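Local coordinates for periplasmic binding protein/LacI transcriptional regulator (Shewanella sp. ANA-3, PDB 5OCP), which binds both the alpha and the beta anomer of L-arabinofuranose and probably delivers the sugar to its partner ABC transporter, at residues Phe107-Leu118 / Ala139-Val150; Leu98-Asp106 / Leu247-Tyr258. One frame throughout, in Å; residues are numbered along the deposited sequence.

Contact 1 (Phe107-Leu118 / Ala139-Val150). With FUB (beta-L-arabinofuranose), chain J; AHR (alpha-L-arabinofuranose), chain I.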
loop_
_atom_site.group_PDB
_atom_site.type_symbol
_atom_site.label_atom_id
_atom_site.label_comp_id
_atom_site.label_asym_id
_atom_site.label_seq_id
_atom_site.Cartn_x
_atom_site.Cartn_y
_atom_site.Cartn_z
ATOM N N PHE A 107 1.429 5.549 7.084
ATOM C CA PHE A 107 0.441 5.893 6.072
ATOM C C PHE A 107 -0.088 7.318 6.225
ATOM O O PHE A 107 -0.359 7.967 5.235
ATOM C CB PHE A 107 -0.762 4.921 6.137
ATOM C CG PHE A 107 -0.434 3.503 5.853
ATOM C CD1 PHE A 107 0.065 3.131 4.599
ATOM C CD2 PHE A 107 -0.744 2.516 6.762
ATOM C CE1 PHE A 107 0.312 1.813 4.295
ATOM C CE2 PHE A 107 -0.504 1.180 6.481
ATOM C CZ PHE A 107 0.060 0.836 5.259
ATOM N N SER A 108 -0.263 7.795 7.483
ATOM C CA SER A 108 -0.703 9.212 7.715
ATOM C C SER A 108 0.333 10.192 7.217
ATOM O O SER A 108 -0.013 11.149 6.543
ATOM C CB SER A 108 -0.978 9.494 9.207
ATOM O OG SER A 108 -2.014 8.676 9.625
ATOM N N GLU A 109 1.623 9.830 7.347
ATOM C CA GLU A 109 2.708 10.660 6.853
ATOM C C GLU A 109 2.705 10.679 5.315
ATOM O O GLU A 109 2.922 11.729 4.700
ATOM C CB GLU A 109 4.080 10.212 7.380
ATOM C CG GLU A 109 5.205 11.044 6.825
ATOM C CD GLU A 109 6.610 10.644 7.345
ATOM O OE1 GLU A 109 6.738 10.011 8.443
ATOM O OE2 GLU A 109 7.612 10.983 6.654
ATOM N N GLU A 110 2.406 9.527 4.709
ATOM C CA GLU A 110 2.323 9.442 3.237
ATOM C C GLU A 110 1.233 10.404 2.746
ATOM O O GLU A 110 1.466 11.224 1.841
ATOM C CB GLU A 110 2.013 8.039 2.758
ATOM C CG GLU A 110 3.130 7.046 2.993
ATOM C CD GLU A 110 2.711 5.596 2.827
ATOM O OE1 GLU A 110 1.554 5.227 2.566
ATOM O OE2 GLU A 110 3.585 4.762 2.983
ATOM N N GLY A 111 0.071 10.352 3.365
ATOM C CA GLY A 111 -1.059 11.268 3.028
ATOM C C GLY A 111 -0.760 12.720 3.281
ATOM O O GLY A 111 -1.050 13.592 2.432
ATOM N N ARG A 112 -0.061 13.009 4.376
ATOM C CA ARG A 112 0.390 14.375 4.651
ATOM C C ARG A 112 1.378 14.891 3.586
ATOM O O ARG A 112 1.225 16.026 3.142
ATOM C CB ARG A 112 0.997 14.519 6.050
ATOM C CG ARG A 112 0.050 14.338 7.157
ATOM C CD ARG A 112 0.588 14.933 8.476
ATOM N NE ARG A 112 1.851 14.300 8.921
ATOM C CZ ARG A 112 1.926 13.153 9.594
ATOM N NH1 ARG A 112 0.842 12.493 9.937
ATOM N NH2 ARG A 112 3.102 12.693 9.953
ATOM N N LYS A 113 2.422 14.116 3.230
ATOM C CA LYS A 113 3.433 14.580 2.272
ATOM C C LYS A 113 2.838 14.841 0.900
ATOM O O LYS A 113 3.150 15.836 0.252
ATOM C CB LYS A 113 4.576 13.545 2.155
ATOM C CG LYS A 113 5.501 13.562 3.375
ATOM C CD LYS A 113 6.253 12.266 3.443
ATOM C CE LYS A 113 7.548 12.309 2.747
ATOM N NZ LYS A 113 8.417 11.460 3.629
ATOM N N ILE A 114 1.915 13.957 0.477
ATOM C CA ILE A 114 1.310 14.129 -0.867
ATOM C C ILE A 114 0.334 15.313 -0.827
ATOM O O ILE A 114 0.271 16.101 -1.779
ATOM C CB ILE A 114 0.788 12.766 -1.411
ATOM C CG1 ILE A 114 0.685 12.842 -2.942
ATOM C CG2 ILE A 114 -0.459 12.326 -0.722
ATOM C CD1 ILE A 114 2.018 12.867 -3.609
ATOM N N GLY A 115 -0.411 15.442 0.259
ATOM C CA GLY A 115 -1.290 16.620 0.439
ATOM C C GLY A 115 -0.535 17.919 0.441
ATOM O O GLY A 115 -0.926 18.899 -0.172
ATOM N N GLN A 116 0.588 17.973 1.143
ATOM C CA GLN A 116 1.382 19.182 1.161
ATOM C C GLN A 116 1.937 19.510 -0.177
ATOM O O GLN A 116 1.919 20.669 -0.583
ATOM C CB GLN A 116 2.513 19.076 2.201
ATOM C CG GLN A 116 3.198 20.393 2.521
ATOM C CD GLN A 116 2.251 21.434 3.094
ATOM O OE1 GLN A 116 1.687 21.250 4.153
ATOM N NE2 GLN A 116 1.987 22.485 2.339
ATOM N N TRP A 117 2.409 18.502 -0.904
ATOM C CA TRP A 117 2.940 18.702 -2.222
ATOM C C TRP A 117 1.868 19.341 -3.139
ATOM O O TRP A 117 2.131 20.303 -3.874
ATOM C CB TRP A 117 3.471 17.391 -2.857
ATOM C CG TRP A 117 4.058 17.657 -4.219
ATOM C CD1 TRP A 117 5.379 18.007 -4.507
ATOM C CD2 TRP A 117 3.377 17.633 -5.495
ATOM N NE1 TRP A 117 5.499 18.233 -5.879
ATOM C CE2 TRP A 117 4.284 18.074 -6.476
ATOM C CE3 TRP A 117 2.069 17.392 -5.868
ATOM C CZ2 TRP A 117 3.949 18.145 -7.812
ATOM C CZ3 TRP A 117 1.710 17.523 -7.217
ATOM C CH2 TRP A 117 2.652 17.906 -8.155
ATOM N N LEU A 118 0.667 18.758 -3.080
ATOM C CA LEU A 118 -0.437 19.273 -3.883
ATOM C C LEU A 118 -0.807 20.723 -3.501
ATOM O O LEU A 118 -1.073 21.549 -4.393
ATOM C CB LEU A 118 -1.660 18.367 -3.744
ATOM C CG LEU A 118 -2.837 18.756 -4.620
ATOM C CD1 LEU A 118 -2.538 18.647 -6.111
ATOM C CD2 LEU A 118 -4.051 17.922 -4.214
ATOM N N ALA A 139 -4.246 1.350 5.324
ATOM C CA ALA A 139 -3.642 2.237 4.324
ATOM C C ALA A 139 -4.625 3.320 3.831
ATOM O O ALA A 139 -4.233 4.486 3.679
ATOM C CB ALA A 139 -3.076 1.466 3.179
ATOM N N ALA A 140 -5.887 2.956 3.648
ATOM C CA ALA A 140 -6.913 3.923 3.212
ATOM C C ALA A 140 -7.312 4.888 4.339
ATOM O O ALA A 140 -7.345 6.079 4.171
ATOM C CB ALA A 140 -8.147 3.197 2.699
ATOM N N ILE A 141 -7.602 4.327 5.482
ATOM C CA ILE A 141 -8.023 5.151 6.622
ATOM C C ILE A 141 -6.969 6.209 6.953
ATOM O O ILE A 141 -7.231 7.402 7.142
ATOM C CB ILE A 141 -8.250 4.206 7.813
ATOM C CG1 ILE A 141 -9.439 3.263 7.559
ATOM C CG2 ILE A 141 -8.460 4.980 9.075
ATOM C CD1 ILE A 141 -9.397 2.060 8.480
ATOM N N ASP A 142 -5.722 5.742 7.132
ATOM C CA ASP A 142 -4.667 6.611 7.578
ATOM C C ASP A 142 -4.149 7.580 6.497
ATOM O O ASP A 142 -3.758 8.706 6.826
ATOM C CB ASP A 142 -3.505 5.801 8.101
ATOM C CG ASP A 142 -3.795 5.145 9.476
ATOM O OD1 ASP A 142 -4.961 5.230 9.948
ATOM O OD2 ASP A 142 -2.872 4.487 9.995
ATOM N N ARG A 143 -4.177 7.180 5.230
ATOM C CA ARG A 143 -3.743 8.109 4.185
ATOM C C ARG A 143 -4.776 9.235 4.109
ATOM O O ARG A 143 -4.443 10.343 3.962
ATOM C CB ARG A 143 -3.623 7.452 2.815
ATOM C CG ARG A 143 -2.332 6.672 2.647
ATOM C CD ARG A 143 -2.229 5.822 1.397
ATOM N NE ARG A 143 -1.042 4.984 1.478
ATOM C CZ ARG A 143 -0.907 3.847 0.849
ATOM N NH1 ARG A 143 -1.828 3.430 0.040
ATOM N NH2 ARG A 143 0.191 3.152 0.994
ATOM N N ALA A 144 -6.036 8.867 4.221
ATOM C CA ALA A 144 -7.100 9.899 4.183
ATOM C C ALA A 144 -6.911 10.843 5.368
ATOM O O ALA A 144 -6.978 12.094 5.219
ATOM C CB ALA A 144 -8.458 9.293 4.153
ATOM N N ALA A 145 -6.692 10.287 6.551
ATOM C CA ALA A 145 -6.531 11.118 7.719
ATOM C C ALA A 145 -5.401 12.135 7.591
ATOM O O ALA A 145 -5.550 13.310 7.900
ATOM C CB ALA A 145 -6.308 10.289 8.968
ATOM N N GLY A 146 -4.241 11.698 7.116
ATOM C CA GLY A 146 -3.143 12.585 6.904
ATOM C C GLY A 146 -3.361 13.663 5.839
ATOM O O GLY A 146 -3.004 14.800 6.037
ATOM N N PHE A 147 -3.899 13.290 4.693
ATOM C CA PHE A 147 -4.177 14.253 3.608
ATOM C C PHE A 147 -5.187 15.317 4.132
ATOM O O PHE A 147 -5.009 16.518 3.888
ATOM C CB PHE A 147 -4.708 13.486 2.426
ATOM C CG PHE A 147 -4.940 14.280 1.176
ATOM C CD1 PHE A 147 -6.091 15.038 0.964
ATOM C CD2 PHE A 147 -3.988 14.267 0.164
ATOM C CE1 PHE A 147 -6.244 15.724 -0.265
ATOM C CE2 PHE A 147 -4.144 14.925 -0.989
ATOM C CZ PHE A 147 -5.249 15.671 -1.211
ATOM N N ASN A 148 -6.200 14.811 4.820
ATOM C CA ASN A 148 -7.286 15.675 5.335
ATOM C C ASN A 148 -6.710 16.681 6.325
ATOM O O ASN A 148 -7.082 17.854 6.314
ATOM C CB ASN A 148 -8.433 14.828 5.880
ATOM C CG ASN A 148 -9.285 14.171 4.760
ATOM O OD1 ASN A 148 -9.165 14.532 3.620
ATOM N ND2 ASN A 148 -10.019 13.139 5.059
ATOM N N GLN A 149 -5.762 16.254 7.153
ATOM C CA GLN A 149 -5.204 17.099 8.173
ATOM C C GLN A 149 -4.435 18.261 7.486
ATOM O O GLN A 149 -4.537 19.437 7.944
ATOM C CB GLN A 149 -4.336 16.237 9.097
ATOM C CG GLN A 149 -3.614 16.874 10.255
ATOM C CD GLN A 149 -2.904 15.780 11.062
ATOM O OE1 GLN A 149 -2.786 14.608 10.612
ATOM N NE2 GLN A 149 -2.476 16.130 12.259
ATOM N N VAL A 150 -3.795 18.011 6.329
ATOM C CA VAL A 150 -3.027 19.073 5.646
ATOM C C VAL A 150 -3.950 20.016 4.958
ATOM O O VAL A 150 -3.790 21.251 5.124
ATOM C CB VAL A 150 -2.063 18.515 4.610
ATOM C CG1 VAL A 150 -1.500 19.608 3.689
ATOM C CG2 VAL A 150 -0.978 17.814 5.373
HETATM O O5 FUB J . -1.344 -1.665 2.194
HETATM C C5 FUB J . -0.668 -1.078 1.127
HETATM C C4 FUB J . -1.635 -0.742 0.004
HETATM O O4 FUB J . -2.405 -1.857 -0.375
HETATM C C3 FUB J . -0.908 -0.217 -1.244
HETATM O O3 FUB J . -0.677 1.147 -1.075
HETATM C C2 FUB J . -1.933 -0.561 -2.318
HETATM O O2 FUB J . -1.399 -0.684 -3.615
HETATM C C1 FUB J . -2.649 -1.806 -1.793
HETATM O O1 FUB J . -2.026 -2.872 -2.319
HETATM O O5 AHR I . -1.345 -1.666 2.195
HETATM C C5 AHR I . -0.664 -1.074 1.132
HETATM C C4 AHR I . -1.630 -0.734 0.012
HETATM O O4 AHR I . -2.383 -1.860 -0.371
HETATM C C3 AHR I . -0.897 -0.202 -1.234
HETATM O O3 AHR I . -0.683 1.163 -1.076
HETATM C C2 AHR I . -1.893 -0.614 -2.305
HETATM O O2 AHR I . -1.396 -0.692 -3.609
HETATM C C1 AHR I . -2.249 -1.999 -1.794
HETATM O O1 AHR I . -3.421 -2.367 -2.315
HETATM O O HOH W 1 -0.405 4.853 9.612
#
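Arg143 of helix 139-150 reaches across to the first turn of helix 107-118, where Phe107 and Glu110 meet it. Its CB passes Phe107 O at 4.1 Å, and with CG anti to the carbonyl carbon (chi1 -80°) the chain turns toward the first helix, bringing CG to 3.5 Å from that same oxygen. From there the chain runs extended, CD skirting the carboxylate of Glu110. NE then donates to Glu110 OE1 at 2.8 Å, nearly in line with the C-O bond, while NH2 reaches this one oxygen from its syn side at 2.9 Å. This is a side-on salt bridge with two nitrogens on a single atom. At the tip, NH1 meets the sugar O3 at 2.8 Å, and NH2 also donates to it, for either anomer.

Beside this polar row, Ala139 CA sits over the centre of the Phe107 ring, 3.6 Å from its centroid, in a CH-pi contact. Further along, Gly111 and Gly146 let the axes approach to 6.4 Å at a crossing of -39°, and Phe147 enters as a knob among Gly111, Ile114, Gly115 and Leu118. A leucine in place of Arg143 would probably leave the buried Glu110 OE1 without its cationic mate and the sugar O3 without two donors. Glu110 thus acts as a second-shell residue, its two bonds probably fixing the rotation of the guanidinium that offers two N-H groups to O3 of arabinofuranose.

Contact 2 (Leu98-Asp106 / Leu247-Tyr258)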
loop_
_atom_site.group_PDB
_atom_site.type_symbol
_atom_site.label_atom_id
_atom_site.label_comp_id
_atom_site.label_asym_id
_atom_site.label_seq_id
_atom_site.Cartn_x
_atom_site.Cartn_y
_atom_site.Cartn_z
ATOM N N LEU A 98 0.134 -9.986 21.850
ATOM C CA LEU A 98 -0.331 -10.922 20.787
ATOM C C LEU A 98 0.495 -10.885 19.460
ATOM O O LEU A 98 0.205 -11.677 18.538
ATOM C CB LEU A 98 -1.778 -10.715 20.545
ATOM C CG LEU A 98 -2.741 -11.138 21.631
ATOM C CD1 LEU A 98 -4.079 -10.561 21.290
ATOM C CD2 LEU A 98 -2.818 -12.641 21.771
ATOM N N PHE A 99 1.503 -9.997 19.377
ATOM C CA PHE A 99 2.410 -9.957 18.286
ATOM C C PHE A 99 3.817 -9.526 18.777
ATOM O O PHE A 99 3.982 -8.894 19.859
ATOM C CB PHE A 99 1.817 -9.087 17.153
ATOM C CG PHE A 99 1.708 -7.643 17.498
ATOM C CD1 PHE A 99 2.784 -6.783 17.261
ATOM C CD2 PHE A 99 0.531 -7.154 18.052
ATOM C CE1 PHE A 99 2.681 -5.458 17.607
ATOM C CE2 PHE A 99 0.431 -5.843 18.461
ATOM C CZ PHE A 99 1.535 -4.985 18.228
ATOM N N LEU A 100 4.811 -9.887 18.033
ATOM C CA LEU A 100 6.160 -9.594 18.305
ATOM C C LEU A 100 6.407 -8.122 17.944
ATOM O O LEU A 100 6.893 -7.379 18.750
ATOM C CB LEU A 100 7.068 -10.546 17.534
ATOM C CG LEU A 100 8.542 -10.319 17.577
ATOM C CD1 LEU A 100 9.123 -10.299 19.021
ATOM C CD2 LEU A 100 9.331 -11.276 16.768
ATOM N N THR A 101 6.059 -7.737 16.720
ATOM C CA THR A 101 6.249 -6.362 16.273
ATOM C C THR A 101 5.579 -6.106 14.928
ATOM O O THR A 101 5.107 -7.033 14.270
ATOM C CB THR A 101 7.744 -6.008 16.165
ATOM O OG1 THR A 101 7.890 -4.597 15.956
ATOM C CG2 THR A 101 8.387 -6.757 15.009
ATOM N N ARG A 102 5.542 -4.839 14.526
ATOM C CA ARG A 102 4.933 -4.453 13.259
ATOM C C ARG A 102 5.909 -3.649 12.406
ATOM O O ARG A 102 6.489 -2.666 12.867
ATOM C CB ARG A 102 3.657 -3.643 13.504
ATOM C CG ARG A 102 3.127 -2.933 12.268
ATOM C CD ARG A 102 1.688 -2.485 12.464
ATOM N NE ARG A 102 1.113 -1.942 11.237
ATOM C CZ ARG A 102 0.978 -0.644 10.987
ATOM N NH1 ARG A 102 1.378 0.251 11.880
ATOM N NH2 ARG A 102 0.443 -0.239 9.843
ATOM N N ILE A 103 6.084 -4.074 11.159
ATOM C CA ILE A 103 6.986 -3.401 10.240
ATOM C C ILE A 103 6.102 -2.678 9.240
ATOM O O ILE A 103 5.335 -3.314 8.566
ATOM C CB ILE A 103 7.876 -4.358 9.482
ATOM C CG1 ILE A 103 8.555 -5.368 10.401
ATOM C CG2 ILE A 103 8.852 -3.572 8.615
ATOM C CD1 ILE A 103 9.246 -4.789 11.651
ATOM N N ALA A 104 6.142 -1.333 9.201
ATOM C CA ALA A 104 5.204 -0.629 8.371
ATOM C C ALA A 104 5.758 0.755 8.002
ATOM O O ALA A 104 6.601 1.290 8.711
ATOM C CB ALA A 104 3.861 -0.522 9.050
ATOM N N SER A 105 5.231 1.340 6.948
ATOM C CA SER A 105 5.379 2.777 6.744
ATOM C C SER A 105 4.318 3.507 7.540
ATOM O O SER A 105 3.395 2.898 8.144
ATOM C CB SER A 105 5.249 3.123 5.247
ATOM O OG SER A 105 3.900 2.773 4.877
ATOM N N ASP A 106 4.496 4.819 7.657
ATOM C CA ASP A 106 3.525 5.688 8.303
ATOM C C ASP A 106 2.565 6.229 7.197
ATOM O O ASP A 106 2.849 7.187 6.488
ATOM C CB ASP A 106 4.194 6.815 9.067
ATOM C CG ASP A 106 3.177 7.728 9.791
ATOM O OD1 ASP A 106 1.961 7.736 9.471
ATOM O OD2 ASP A 106 3.659 8.554 10.617
ATOM N N LEU A 247 9.560 -4.943 3.380
ATOM C CA LEU A 247 9.227 -5.014 4.756
ATOM C C LEU A 247 9.583 -6.377 5.335
ATOM O O LEU A 247 9.651 -6.527 6.564
ATOM C CB LEU A 247 7.724 -4.857 4.915
ATOM C CG LEU A 247 7.184 -3.543 4.407
ATOM C CD1 LEU A 247 5.697 -3.644 4.526
ATOM C CD2 LEU A 247 7.719 -2.447 5.301
ATOM N N GLY A 248 9.827 -7.357 4.467
ATOM C CA GLY A 248 10.168 -8.682 4.889
ATOM C C GLY A 248 11.482 -8.671 5.655
ATOM O O GLY A 248 11.604 -9.310 6.680
ATOM N N GLY A 249 12.468 -7.916 5.163
ATOM C CA GLY A 249 13.763 -7.881 5.778
ATOM C C GLY A 249 13.745 -7.591 7.240
ATOM O O GLY A 249 14.207 -8.425 8.031
ATOM N N PRO A 250 13.202 -6.421 7.641
ATOM C CA PRO A 250 13.081 -6.179 9.060
ATOM C C PRO A 250 12.203 -7.160 9.803
ATOM O O PRO A 250 12.400 -7.359 11.014
ATOM C CB PRO A 250 12.523 -4.716 9.166
ATOM C CG PRO A 250 12.756 -4.124 7.836
ATOM C CD PRO A 250 12.843 -5.254 6.827
ATOM N N ALA A 251 11.176 -7.699 9.138
ATOM C CA ALA A 251 10.395 -8.776 9.756
ATOM C C ALA A 251 11.263 -10.047 10.093
ATOM O O ALA A 251 11.208 -10.525 11.208
ATOM C CB ALA A 251 9.223 -9.188 8.875
ATOM N N PHE A 252 12.069 -10.438 9.149
ATOM C CA PHE A 252 12.979 -11.614 9.337
ATOM C C PHE A 252 14.074 -11.327 10.403
ATOM O O PHE A 252 14.442 -12.203 11.206
ATOM C CB PHE A 252 13.546 -11.985 7.993
ATOM C CG PHE A 252 12.556 -12.507 7.000
ATOM C CD1 PHE A 252 11.623 -13.505 7.304
ATOM C CD2 PHE A 252 12.588 -12.040 5.721
ATOM C CE1 PHE A 252 10.736 -13.952 6.344
ATOM C CE2 PHE A 252 11.671 -12.448 4.764
ATOM C CZ PHE A 252 10.777 -13.460 5.038
ATOM N N ASP A 253 14.528 -10.068 10.500
ATOM C CA ASP A 253 15.479 -9.661 11.549
ATOM C C ASP A 253 14.894 -9.751 12.916
ATOM O O ASP A 253 15.538 -10.244 13.852
ATOM C CB ASP A 253 15.924 -8.209 11.363
ATOM C CG ASP A 253 16.816 -8.003 10.150
ATOM O OD1 ASP A 253 17.519 -8.936 9.722
ATOM O OD2 ASP A 253 16.824 -6.850 9.643
ATOM N N ALA A 254 13.673 -9.246 13.069
ATOM C CA ALA A 254 12.963 -9.358 14.306
ATOM C C ALA A 254 12.720 -10.810 14.691
ATOM O O ALA A 254 12.939 -11.162 15.873
ATOM C CB ALA A 254 11.642 -8.635 14.238
ATOM N N ILE A 255 12.359 -11.617 13.709
ATOM C CA ILE A 255 12.153 -13.075 14.009
ATOM C C ILE A 255 13.486 -13.731 14.422
ATOM O O ILE A 255 13.543 -14.373 15.477
ATOM C CB ILE A 255 11.562 -13.760 12.843
ATOM C CG1 ILE A 255 10.070 -13.345 12.715
ATOM C CG2 ILE A 255 11.710 -15.289 12.934
ATOM C CD1 ILE A 255 9.535 -13.490 11.314
ATOM N N ASP A 256 14.524 -13.504 13.632
ATOM C CA ASP A 256 15.889 -14.026 13.954
ATOM C C ASP A 256 16.364 -13.674 15.369
ATOM O O ASP A 256 16.770 -14.538 16.142
ATOM C CB ASP A 256 16.872 -13.651 12.865
ATOM C CG ASP A 256 18.160 -14.507 12.898
ATOM O OD1 ASP A 256 18.051 -15.764 12.922
ATOM O OD2 ASP A 256 19.285 -13.919 12.889
ATOM N N ALA A 257 16.220 -12.424 15.752
ATOM C CA ALA A 257 16.490 -11.990 17.105
ATOM C C ALA A 257 15.667 -12.645 18.180
ATOM O O ALA A 257 16.202 -13.056 19.253
ATOM C CB ALA A 257 16.371 -10.483 17.167
ATOM N N TYR A 258 14.370 -12.800 17.919
ATOM C CA TYR A 258 13.508 -13.402 18.911
ATOM C C TYR A 258 13.949 -14.876 19.160
ATOM O O TYR A 258 13.924 -15.321 20.322
ATOM C CB TYR A 258 12.063 -13.375 18.428
ATOM C CG TYR A 258 11.133 -14.145 19.299
ATOM C CD1 TYR A 258 10.600 -13.578 20.415
ATOM C CD2 TYR A 258 10.843 -15.491 19.038
ATOM C CE1 TYR A 258 9.763 -14.271 21.235
ATOM C CE2 TYR A 258 10.008 -16.205 19.871
ATOM C CZ TYR A 258 9.499 -15.593 20.965
ATOM O OH TYR A 258 8.668 -16.217 21.830
#
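Ala254 O accepts the amide N of Tyr258 at 3.0 Å within helix 248-258, and Leu100 rests a methyl on the same carbonyl, CD2 lying 3.7 Å from Ala254 O. Leu100 gets there because its CG stands opposite the backbone N (chi1 174°), which sends the fork out over the helix. One prong, CD2, also touches Tyr258 CB; the other, CD1, approaches the phenol ring obliquely, 3.9 Å from Tyr258 CD1. The next residue, Thr101, divides its branches. OG1 is hydrogen-bonded to Ala266 O, while CG2 turns to the helix and meets Ala254 CB at 3.8 Å.

Here a helix packs on a parallel sheet, as in the alpha/beta lobes of type I periplasmic binding proteins. Strand 101-104 runs between strands 84-87 and 268-270, and helix 248-258 runs alongside it, 8.3 Å away axis to axis and nearly antiparallel at 162°. The same helix reaches strands 59-62 and 84-87 as well, through Ala251 and Ile255.

Ile103 fills the other end. With CG1 beside the backbone N (chi1 -49°), its two branches spread over the first turn of the helix. The side chains of Ile103 and Leu247 run past one another in opposed directions, Ile103 CG2 lying 3.7 Å from Leu247 CD2 and 3.9 Å from Pro250 CB. CG1 lies instead at 3.7 Å from Ala251 N, an amide whose hydrogen is spent on Leu247 O; the carbon only packs against it. Beyond it, CD1 brushes Pro250 CB and O. Leu247, on the approach to the helix, also touches Phe18 of helix 13-29.

The two contacts lie in different lobes, their centres about 24 Å apart, and the chain between strand 101-104 and helix 107-121 joins them directly. Along the sequence, contact 1 is nested inside the loop that contact 2 closes. At the join, Ser105 OG of 98-106 lies 2.8 Å from Glu110 OE2 of contact 1, a probable hydrogen bond, and Phe107 CE2 packs 3.8 Å from Arg102 NH2. The sugar sits in the cleft between the lobes. Contact 1 supplies Ala139 and Arg143 to its pocket, whereas contact 2 lies outside the pocket's first shell, its Leu247 side chain about 8 Å from the alpha anomer at nearest atoms.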